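Local structure of hypothetical protein PH1948 (Pyrococcus horikoshii, 1WY7) at residues W24-Y28 with E79-A84; L134-F138 with F161-F167; R155-E159 with D196-F200. The protein probably transfers methyl groups from S-adenosylmethionine to a nucleic acid, probably RNA, and binds the product S-adenosyl-L-homocysteine in a methyltransferase fold. One frame throughout, in Å; residues are numbered along the deposited sequence.

Contact 1: W24-Y28 with E79-A84; sequences WLEQY and EVDKEA. With SAH (S-adenosyl-L-homocysteine), chain E.
Q27 NE2 donates to D81 OD1 over 3.0 Å, meeting its anti lone pair, and the amide and carboxylate lie nearly coplanar. The same nitrogen makes an almost straight bond (172°) to O2' of S-adenosyl-L-homocysteine, at 2.8 Å. In Q27, CG anti to the carbonyl carbon (chi1 -63°) and the extended chain beyond it carry NE2 between the two acceptors. E79, by contrast, has CG anti to its backbone nitrogen and bends at chi2 (60°), bringing its carboxylate to the ribose. There OE2 accepts from O2' at 2.6 Å and OE1 from O3' at 3.1 Å. An acidic side chain at the end of the second strand of a Rossmann-like methyltransferase sheet, binding both ribose hydroxyls, is a hallmark of the fold. Through its anti lone pair, E79 OE2 takes D81 N, while G59 N reaches OE1. D81 N-caps helix 82-91, its OD2 receiving E83 N from above the carboxylate plane. With an alanine at Q27, O2' and D81 OD1 would probably each lose a donor, and the loop one of its polar ties to the helix start. Beside the adenine, L25 CD1 approaches V80 CG1 at 4.2 Å, and V80 CG1 lies 3.6 Å from adenine C4.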
loop_
_atom_site.group_PDB
_atom_site.type_symbol
_atom_site.label_atom_id
_atom_site.label_comp_id
_atom_site.label_asym_id
_atom_site.label_seq_id
_atom_site.Cartn_x
_atom_site.Cartn_y
_atom_site.Cartn_z
ATOM N N TRP A 24 1.335 0.526 -17.470
ATOM C CA TRP A 24 2.352 1.558 -17.283
ATOM C C TRP A 24 2.222 2.230 -15.921
ATOM O O TRP A 24 3.090 3.000 -15.512
ATOM C CB TRP A 24 2.265 2.602 -18.400
ATOM C CG TRP A 24 1.001 3.340 -18.423
ATOM C CD1 TRP A 24 0.713 4.496 -17.760
ATOM C CD2 TRP A 24 -0.178 2.980 -19.140
ATOM N NE1 TRP A 24 -0.579 4.880 -18.022
ATOM C CE2 TRP A 24 -1.150 3.965 -18.869
ATOM C CE3 TRP A 24 -0.512 1.915 -19.989
ATOM C CZ2 TRP A 24 -2.440 3.920 -19.418
ATOM C CZ3 TRP A 24 -1.791 1.867 -20.534
ATOM C CH2 TRP A 24 -2.740 2.865 -20.246
ATOM N N LEU A 25 1.127 1.939 -15.229
ATOM C CA LEU A 25 0.896 2.484 -13.896
ATOM C C LEU A 25 0.990 1.340 -12.879
ATOM O O LEU A 25 0.666 1.518 -11.703
ATOM C CB LEU A 25 -0.494 3.121 -13.795
ATOM C CG LEU A 25 -0.802 4.409 -14.557
ATOM C CD1 LEU A 25 -2.204 4.885 -14.173
ATOM C CD2 LEU A 25 0.230 5.475 -14.214
ATOM N N GLU A 26 1.427 0.173 -13.353
ATOM C CA GLU A 26 1.563 -1.016 -12.522
ATOM C C GLU A 26 0.285 -1.298 -11.743
ATOM O O GLU A 26 0.315 -1.435 -10.516
ATOM C CB GLU A 26 2.724 -0.853 -11.533
ATOM C CG GLU A 26 4.104 -0.700 -12.161
ATOM C CD GLU A 26 5.216 -0.973 -11.163
ATOM O OE1 GLU A 26 6.381 -0.619 -11.441
ATOM O OE2 GLU A 26 4.925 -1.554 -10.097
ATOM N N GLN A 27 -0.840 -1.393 -12.447
ATOM C CA GLN A 27 -2.109 -1.651 -11.775
ATOM C C GLN A 27 -2.476 -3.124 -11.620
ATOM O O GLN A 27 -2.991 -3.758 -12.543
ATOM C CB GLN A 27 -3.267 -0.923 -12.471
ATOM C CG GLN A 27 -3.163 0.607 -12.460
ATOM C CD GLN A 27 -4.408 1.286 -13.026
ATOM O OE1 GLN A 27 -5.070 0.761 -13.928
ATOM N NE2 GLN A 27 -4.724 2.463 -12.504
ATOM N N TYR A 28 -2.186 -3.663 -10.444
ATOM C CA TYR A 28 -2.543 -5.035 -10.104
ATOM C C TYR A 28 -2.973 -4.933 -8.640
ATOM O O TYR A 28 -2.339 -4.241 -7.847
ATOM C CB TYR A 28 -1.345 -5.995 -10.276
ATOM C CG TYR A 28 -0.181 -5.736 -9.341
ATOM C CD1 TYR A 28 -0.210 -6.177 -8.015
ATOM C CD2 TYR A 28 0.928 -4.998 -9.761
ATOM C CE1 TYR A 28 0.824 -5.881 -7.128
ATOM C CE2 TYR A 28 1.968 -4.698 -8.878
ATOM C CZ TYR A 28 1.903 -5.138 -7.564
ATOM O OH TYR A 28 2.886 -4.778 -6.670
ATOM N N GLU A 79 -5.139 8.044 -5.215
ATOM C CA GLU A 79 -5.060 7.310 -6.470
ATOM C C GLU A 79 -5.189 8.277 -7.654
ATOM O O GLU A 79 -6.084 9.122 -7.675
ATOM C CB GLU A 79 -6.183 6.275 -6.501
ATOM C CG GLU A 79 -6.434 5.629 -7.841
ATOM C CD GLU A 79 -5.227 4.890 -8.352
ATOM O OE1 GLU A 79 -4.670 4.053 -7.612
ATOM O OE2 GLU A 79 -4.838 5.145 -9.501
ATOM N N VAL A 80 -4.308 8.140 -8.643
ATOM C CA VAL A 80 -4.322 9.029 -9.808
ATOM C C VAL A 80 -5.355 8.658 -10.869
ATOM O O VAL A 80 -5.771 9.506 -11.655
ATOM C CB VAL A 80 -2.938 9.063 -10.507
ATOM C CG1 VAL A 80 -2.661 7.727 -11.174
ATOM C CG2 VAL A 80 -2.887 10.195 -11.534
ATOM N N ASP A 81 -5.776 7.400 -10.881
ATOM C CA ASP A 81 -6.711 6.935 -11.888
ATOM C C ASP A 81 -8.175 6.816 -11.452
ATOM O O ASP A 81 -8.537 5.950 -10.658
ATOM C CB ASP A 81 -6.213 5.600 -12.444
ATOM C CG ASP A 81 -7.057 5.094 -13.596
ATOM O OD1 ASP A 81 -6.790 3.977 -14.079
ATOM O OD2 ASP A 81 -7.991 5.808 -14.024
ATOM N N LYS A 82 -9.012 7.691 -12.004
ATOM C CA LYS A 82 -10.443 7.716 -11.706
ATOM C C LYS A 82 -11.116 6.355 -11.893
ATOM O O LYS A 82 -11.970 5.960 -11.094
ATOM C CB LYS A 82 -11.138 8.750 -12.598
ATOM C CG LYS A 82 -12.668 8.691 -12.597
ATOM C CD LYS A 82 -13.259 8.798 -11.191
ATOM C CE LYS A 82 -14.765 9.111 -11.234
ATOM N NZ LYS A 82 -15.535 8.187 -12.121
ATOM N N GLU A 83 -10.740 5.649 -12.952
ATOM C CA GLU A 83 -11.317 4.335 -13.231
ATOM C C GLU A 83 -11.050 3.324 -12.121
ATOM O O GLU A 83 -11.819 2.384 -11.924
ATOM C CB GLU A 83 -10.776 3.803 -14.550
ATOM C CG GLU A 83 -11.342 4.513 -15.760
ATOM C CD GLU A 83 -10.553 4.203 -17.012
ATOM O OE1 GLU A 83 -9.461 4.798 -17.188
ATOM O OE2 GLU A 83 -11.018 3.355 -17.806
ATOM N N ALA A 84 -9.950 3.520 -11.404
ATOM C CA ALA A 84 -9.606 2.645 -10.297
ATOM C C ALA A 84 -10.469 3.057 -9.109
ATOM O O ALA A 84 -10.935 2.214 -8.345
ATOM C CB ALA A 84 -8.113 2.783 -9.958
HETATM N N SAH E . -4.911 -2.553 -5.984
HETATM C CA SAH E . -3.746 -2.305 -5.111
HETATM C CB SAH E . -2.972 -1.120 -5.708
HETATM C CG SAH E . -1.981 -1.708 -6.647
HETATM S SD SAH E . -0.855 -0.731 -7.662
HETATM C C SAH E . -4.280 -2.095 -3.720
HETATM O O SAH E . -5.438 -2.540 -3.449
HETATM O OXT SAH E . -3.488 -1.463 -2.944
HETATM C "C5'" SAH E . -0.820 0.906 -6.967
HETATM C "C4'" SAH E . -1.619 2.033 -7.639
HETATM O "O4'" SAH E . -0.753 3.179 -7.835
HETATM C "C3'" SAH E . -2.123 1.765 -9.059
HETATM O "O3'" SAH E . -3.527 1.496 -8.877
HETATM C "C2'" SAH E . -1.949 3.083 -9.831
HETATM O "O2'" SAH E . -2.987 3.619 -10.620
HETATM C "C1'" SAH E . -1.403 4.030 -8.749
HETATM N N9 SAH E . -0.446 5.014 -9.232
HETATM C C8 SAH E . 0.573 4.901 -10.162
HETATM N N7 SAH E . 1.258 6.003 -10.337
HETATM C C5 SAH E . 0.662 6.912 -9.469
HETATM C C6 SAH E . 0.921 8.274 -9.153
HETATM N N6 SAH E . 1.923 8.967 -9.737
HETATM N N1 SAH E . 0.135 8.921 -8.229
HETATM C C2 SAH E . -0.863 8.222 -7.639
HETATM N N3 SAH E . -1.206 6.930 -7.849
HETATM C C4 SAH E . -0.394 6.318 -8.784
#

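Contact 2: L134-F138 with F161-F167; sequences LLKAF and FSWEHGF
Helix 131-140 of the methyltransferase fold packs here against the C-terminal end of helix 152-164 and the turn that leads into strand 167-179, with F138 at the centre, meeting F161, S162, H165 and F167. The F138 and F167 rings form an offset stack with centroids 4.5 Å apart and planes inclined by 26°. F138 CD2 sits over the middle of the F167 ring, 3.6 Å from its CG, and the two side chains run past each other in opposite directions. F161 addresses F138 differently: its CD1 comes to the edge of the F138 ring, near the ring plane, 3.9 Å from CE1. Two smaller groups fill in obliquely, S162 CB against F138 CZ at 3.7 Å and H165 CB against F138 CD1 at 3.8 Å. The chain reaches F167 through a Schellman motif that ends helix 152-164. G166, with positive phi, is its C-prime residue; F167 N bonds back to S162 O and G166 N to W163 O. S162 O also accepts from H165 N, the two donors arriving from opposite faces of its plane, while S162 OG turns back to I158 O in its own helix. At the other end of the cluster F161, with CG anti to its own nitrogen (chi1 -168°), extends toward helix 131-140. There its CE1 lies obliquely 3.8 Å from L134 CB, and the edge of the ring carries CZ to L135 CG, also 3.8 Å away. The F200 ring of strand 191-202 meets F138 edge to face, and F167, opening strand 167-179, touches F200 as well.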
loop_
_atom_site.group_PDB
_atom_site.type_symbol
_atom_site.label_atom_id
_atom_site.label_comp_id
_atom_site.label_asym_id
_atom_site.label_seq_id
_atom_site.Cartn_x
_atom_site.Cartn_y
_atom_site.Cartn_z
ATOM N N LEU A 134 7.626 7.174 -1.744
ATOM C CA LEU A 134 8.423 7.142 -0.520
ATOM C C LEU A 134 8.617 8.561 0.001
ATOM O O LEU A 134 8.461 8.804 1.197
ATOM C CB LEU A 134 9.771 6.471 -0.772
ATOM C CG LEU A 134 9.657 4.968 -1.013
ATOM C CD1 LEU A 134 10.919 4.439 -1.664
ATOM C CD2 LEU A 134 9.381 4.277 0.317
ATOM N N LEU A 135 8.941 9.500 -0.895
ATOM C CA LEU A 135 9.116 10.901 -0.489
ATOM C C LEU A 135 7.855 11.440 0.178
ATOM O O LEU A 135 7.926 12.037 1.237
ATOM C CB LEU A 135 9.464 11.800 -1.692
ATOM C CG LEU A 135 10.951 12.075 -1.933
ATOM C CD1 LEU A 135 11.120 12.964 -3.176
ATOM C CD2 LEU A 135 11.545 12.751 -0.701
ATOM N N LYS A 136 6.705 11.248 -0.461
ATOM C CA LYS A 136 5.443 11.723 0.099
ATOM C C LYS A 136 5.131 11.042 1.436
ATOM O O LYS A 136 4.753 11.700 2.401
ATOM C CB LYS A 136 4.310 11.472 -0.894
ATOM C CG LYS A 136 2.943 11.911 -0.416
ATOM C CD LYS A 136 2.925 13.392 -0.071
ATOM C CE LYS A 136 3.348 14.248 -1.264
ATOM N NZ LYS A 136 3.427 15.668 -0.856
ATOM N N ALA A 137 5.283 9.724 1.489
ATOM C CA ALA A 137 5.022 8.978 2.723
ATOM C C ALA A 137 5.876 9.531 3.864
ATOM O O ALA A 137 5.380 9.787 4.955
ATOM C CB ALA A 137 5.322 7.466 2.520
ATOM N N PHE A 138 7.164 9.722 3.610
ATOM C CA PHE A 138 8.055 10.253 4.641
ATOM C C PHE A 138 7.668 11.669 5.062
ATOM O O PHE A 138 7.836 12.064 6.215
ATOM C CB PHE A 138 9.490 10.226 4.134
ATOM C CG PHE A 138 10.019 8.843 3.926
ATOM C CD1 PHE A 138 10.982 8.592 2.960
ATOM C CD2 PHE A 138 9.534 7.782 4.688
ATOM C CE1 PHE A 138 11.455 7.311 2.749
ATOM C CE2 PHE A 138 10.001 6.496 4.489
ATOM C CZ PHE A 138 10.964 6.258 3.515
ATOM N N PHE A 161 17.853 5.413 0.940
ATOM C CA PHE A 161 16.899 6.491 0.695
ATOM C C PHE A 161 16.120 6.883 1.956
ATOM O O PHE A 161 15.980 8.070 2.262
ATOM C CB PHE A 161 15.929 6.090 -0.418
ATOM C CG PHE A 161 15.082 7.229 -0.936
ATOM C CD1 PHE A 161 13.821 7.473 -0.407
ATOM C CD2 PHE A 161 15.533 8.027 -1.989
ATOM C CE1 PHE A 161 13.019 8.484 -0.917
ATOM C CE2 PHE A 161 14.738 9.042 -2.507
ATOM C CZ PHE A 161 13.479 9.271 -1.973
ATOM N N SER A 162 15.628 5.895 2.695
ATOM C CA SER A 162 14.875 6.192 3.904
ATOM C C SER A 162 15.761 6.894 4.926
ATOM O O SER A 162 15.323 7.801 5.633
ATOM C CB SER A 162 14.298 4.904 4.520
ATOM O OG SER A 162 15.323 4.044 4.996
ATOM N N TRP A 163 17.014 6.467 5.010
ATOM C CA TRP A 163 17.938 7.069 5.960
ATOM C C TRP A 163 18.164 8.546 5.654
ATOM O O TRP A 163 18.104 9.394 6.545
ATOM C CB TRP A 163 19.280 6.347 5.939
ATOM C CG TRP A 163 20.195 6.851 6.998
ATOM C CD1 TRP A 163 21.401 7.460 6.819
ATOM C CD2 TRP A 163 19.958 6.828 8.410
ATOM N NE1 TRP A 163 21.932 7.820 8.033
ATOM C CE2 TRP A 163 21.068 7.445 9.028
ATOM C CE3 TRP A 163 18.917 6.346 9.215
ATOM C CZ2 TRP A 163 21.169 7.594 10.416
ATOM C CZ3 TRP A 163 19.018 6.495 10.597
ATOM C CH2 TRP A 163 20.138 7.115 11.181
ATOM N N GLU A 164 18.422 8.848 4.388
ATOM C CA GLU A 164 18.654 10.222 3.982
ATOM C C GLU A 164 17.453 11.087 4.288
ATOM O O GLU A 164 17.570 12.302 4.363
ATOM C CB GLU A 164 18.947 10.285 2.500
ATOM C CG GLU A 164 20.104 9.431 2.112
ATOM C CD GLU A 164 20.428 9.558 0.649
ATOM O OE1 GLU A 164 21.263 8.763 0.179
ATOM O OE2 GLU A 164 19.854 10.451 -0.021
ATOM N N HIS A 165 16.293 10.465 4.468
ATOM C CA HIS A 165 15.092 11.232 4.767
ATOM C C HIS A 165 14.655 11.117 6.218
ATOM O O HIS A 165 13.502 11.394 6.551
ATOM C CB HIS A 165 13.965 10.830 3.818
ATOM C CG HIS A 165 14.184 11.294 2.414
ATOM N ND1 HIS A 165 13.950 12.596 2.017
ATOM C CD2 HIS A 165 14.685 10.657 1.328
ATOM C CE1 HIS A 165 14.299 12.736 0.752
ATOM N NE2 HIS A 165 14.747 11.579 0.309
ATOM N N GLY A 166 15.589 10.714 7.076
ATOM C CA GLY A 166 15.306 10.602 8.496
ATOM C C GLY A 166 14.455 9.437 8.973
ATOM O O GLY A 166 13.822 9.530 10.030
ATOM N N PHE A 167 14.431 8.346 8.213
ATOM C CA PHE A 167 13.649 7.166 8.596
ATOM C C PHE A 167 14.503 5.907 8.669
ATOM O O PHE A 167 15.479 5.750 7.935
ATOM C CB PHE A 167 12.493 6.926 7.604
ATOM C CG PHE A 167 11.314 7.844 7.807
ATOM C CD1 PHE A 167 11.401 9.202 7.493
ATOM C CD2 PHE A 167 10.125 7.357 8.344
ATOM C CE1 PHE A 167 10.325 10.058 7.717
ATOM C CE2 PHE A 167 9.043 8.203 8.573
ATOM C CZ PHE A 167 9.141 9.555 8.261
#

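Contact 3: R155-E159 with D196-F200; sequences RRFIE and DIYRF
R155, on helix 152-164, grips D196 of strand 191-202 side-on with two nitrogens in a salt bridge. NE donates to OD1 at 2.8 Å in a nearly straight bond (169°), and NH1 donates to OD2, likewise at 2.8 Å, through the syn lone pair of that oxygen. Guanidinium and carboxylate lie close to one plane, with D196 at the edge of the guanidinium. The arginine covers the distance with a chain extended from CG to NE. D196 OD2 has a further donor in T174 OG1, whereas R172 NE makes only a long, weak ion pair with it.

Apolar contacts centre on one methyl group. I158 CG2, anti to the backbone nitrogen, lies over the face of the Y198 ring in a CH-pi contact, 3.9 Å from the centroid and 20° off the ring normal. The same methyl touches the edge of F200, 3.4 Å from CZ, so that it meets one ring by its face and the other near its plane.

Water provides the third kind of link. A single molecule donates to E159 OE2 at 2.8 Å and, weakly, to Y198 OH. That hydroxyl oxygen is also in van der Waals contact with the aliphatic part of R155, 3.7 Å from CG.

Helix segment and strand segment run nearly parallel, 13° between their directions and 11.8 Å between axes; they share a direction because strand 191-202 runs against its neighbours in the sheet. The chemistry implies that the buried D196 carboxylate is probably held ionised and fixed in rotation by its paired bonds to R155, while the isoleucine methyl joins the helix to two aromatic rings of the same strand.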
loop_
_atom_site.group_PDB
_atom_site.type_symbol
_atom_site.label_atom_id
_atom_site.label_comp_id
_atom_site.label_asym_id
_atom_site.label_seq_id
_atom_site.Cartn_x
_atom_site.Cartn_y
_atom_site.Cartn_z
ATOM N N ARG A 155 16.912 -3.295 -2.087
ATOM C CA ARG A 155 17.091 -3.259 -0.638
ATOM C C ARG A 155 18.121 -2.206 -0.236
ATOM O O ARG A 155 17.913 -1.449 0.716
ATOM C CB ARG A 155 17.532 -4.632 -0.127
ATOM C CG ARG A 155 16.498 -5.719 -0.360
ATOM C CD ARG A 155 16.954 -7.090 0.117
ATOM N NE ARG A 155 15.796 -7.923 0.419
ATOM C CZ ARG A 155 15.851 -9.184 0.841
ATOM N NH1 ARG A 155 14.723 -9.839 1.091
ATOM N NH2 ARG A 155 17.022 -9.795 1.005
ATOM N N ARG A 156 19.243 -2.177 -0.953
ATOM C CA ARG A 156 20.302 -1.209 -0.680
ATOM C C ARG A 156 19.756 0.206 -0.830
ATOM O O ARG A 156 19.979 1.063 0.019
ATOM C CB ARG A 156 21.473 -1.405 -1.659
ATOM C CG ARG A 156 22.488 -0.257 -1.631
ATOM C CD ARG A 156 23.571 -0.368 -2.716
ATOM N NE ARG A 156 24.453 -1.513 -2.499
ATOM C CZ ARG A 156 25.620 -1.694 -3.115
ATOM N NH1 ARG A 156 26.350 -2.771 -2.850
ATOM N NH2 ARG A 156 26.059 -0.794 -3.995
ATOM N N PHE A 157 19.036 0.443 -1.918
ATOM C CA PHE A 157 18.466 1.766 -2.155
ATOM C C PHE A 157 17.453 2.170 -1.089
ATOM O O PHE A 157 17.556 3.253 -0.506
ATOM C CB PHE A 157 17.810 1.847 -3.538
ATOM C CG PHE A 157 16.924 3.060 -3.715
ATOM C CD1 PHE A 157 15.539 2.955 -3.608
ATOM C CD2 PHE A 157 17.478 4.313 -3.957
ATOM C CE1 PHE A 157 14.725 4.077 -3.740
ATOM C CE2 PHE A 157 16.672 5.440 -4.088
ATOM C CZ PHE A 157 15.294 5.322 -3.980
ATOM N N ILE A 158 16.477 1.306 -0.832
ATOM C CA ILE A 158 15.461 1.598 0.165
ATOM C C ILE A 158 16.070 1.955 1.517
ATOM O O ILE A 158 15.635 2.898 2.181
ATOM C CB ILE A 158 14.510 0.402 0.332
ATOM C CG1 ILE A 158 13.716 0.203 -0.955
ATOM C CG2 ILE A 158 13.552 0.648 1.499
ATOM C CD1 ILE A 158 12.683 1.274 -1.213
ATOM N N GLU A 159 17.078 1.199 1.924
ATOM C CA GLU A 159 17.729 1.433 3.205
ATOM C C GLU A 159 18.421 2.798 3.205
ATOM O O GLU A 159 18.340 3.550 4.178
ATOM C CB GLU A 159 18.747 0.316 3.467
ATOM C CG GLU A 159 18.804 -0.137 4.913
ATOM C CD GLU A 159 17.578 -0.931 5.343
ATOM O OE1 GLU A 159 17.079 -0.665 6.454
ATOM O OE2 GLU A 159 17.121 -1.824 4.593
ATOM N N ASP A 196 9.450 -7.536 -0.267
ATOM C CA ASP A 196 9.739 -7.242 1.124
ATOM C C ASP A 196 8.643 -6.281 1.558
ATOM O O ASP A 196 8.263 -5.374 0.806
ATOM C CB ASP A 196 11.083 -6.520 1.292
ATOM C CG ASP A 196 12.270 -7.413 1.035
ATOM O OD1 ASP A 196 13.223 -6.930 0.393
ATOM O OD2 ASP A 196 12.260 -8.585 1.472
ATOM N N ILE A 197 8.129 -6.492 2.759
ATOM C CA ILE A 197 7.127 -5.609 3.324
ATOM C C ILE A 197 7.921 -4.844 4.386
ATOM O O ILE A 197 8.451 -5.440 5.331
ATOM C CB ILE A 197 5.981 -6.409 3.972
ATOM C CG1 ILE A 197 5.303 -7.273 2.908
ATOM C CG2 ILE A 197 4.995 -5.457 4.633
ATOM C CD1 ILE A 197 4.173 -8.122 3.431
ATOM N N TYR A 198 8.029 -3.531 4.212
ATOM C CA TYR A 198 8.789 -2.705 5.140
ATOM C C TYR A 198 7.941 -1.901 6.094
ATOM O O TYR A 198 6.800 -1.567 5.803
ATOM C CB TYR A 198 9.648 -1.663 4.401
ATOM C CG TYR A 198 10.791 -2.169 3.566
ATOM C CD1 TYR A 198 10.586 -2.625 2.261
ATOM C CD2 TYR A 198 12.100 -2.133 4.054
ATOM C CE1 TYR A 198 11.664 -3.029 1.459
ATOM C CE2 TYR A 198 13.179 -2.533 3.261
ATOM C CZ TYR A 198 12.949 -2.980 1.971
ATOM O OH TYR A 198 14.002 -3.425 1.214
ATOM N N ARG A 199 8.540 -1.582 7.233
ATOM C CA ARG A 199 7.935 -0.710 8.220
ATOM C C ARG A 199 9.043 0.294 8.517
ATOM O O ARG A 199 10.108 -0.089 9.001
ATOM C CB ARG A 199 7.575 -1.424 9.508
ATOM C CG ARG A 199 6.988 -0.423 10.504
ATOM C CD ARG A 199 6.644 -1.013 11.839
ATOM N NE ARG A 199 6.014 0.002 12.682
ATOM C CZ ARG A 199 6.673 0.822 13.496
ATOM N NH1 ARG A 199 5.997 1.714 14.211
ATOM N NH2 ARG A 199 8.002 0.737 13.607
ATOM N N PHE A 200 8.800 1.560 8.199
ATOM C CA PHE A 200 9.766 2.634 8.423
ATOM C C PHE A 200 9.264 3.469 9.602
ATOM O O PHE A 200 8.060 3.668 9.755
ATOM C CB PHE A 200 9.851 3.549 7.192
ATOM C CG PHE A 200 10.228 2.843 5.913
ATOM C CD1 PHE A 200 11.557 2.656 5.572
ATOM C CD2 PHE A 200 9.247 2.440 5.014
ATOM C CE1 PHE A 200 11.910 2.084 4.351
ATOM C CE2 PHE A 200 9.586 1.871 3.792
ATOM C CZ PHE A 200 10.917 1.692 3.457
HETATM O O HOH W 1 16.567 -4.163 3.195
#

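From the N terminus, contact 1 is first: it closes a long loop by bringing residues 24-28, ahead of helix 32-44, to the start of helix 82-91 beside the ligand. It is complete before the others begin, its nearest atoms about 10 Å from contact 2 and about 9 Å from contact 3. Contact 2 closes the 22-residue span holding strand 143-149, and contact 3 the 36-residue span holding strand 167-179. These two cross, since 155-159 falls between 134-138 and 161-167 while 196-200 comes after both. They touch directly, S162 CB lying 3.7 Å from F200 CD1, so helices 131-140 and 152-164 and strand 191-202 pack against one another.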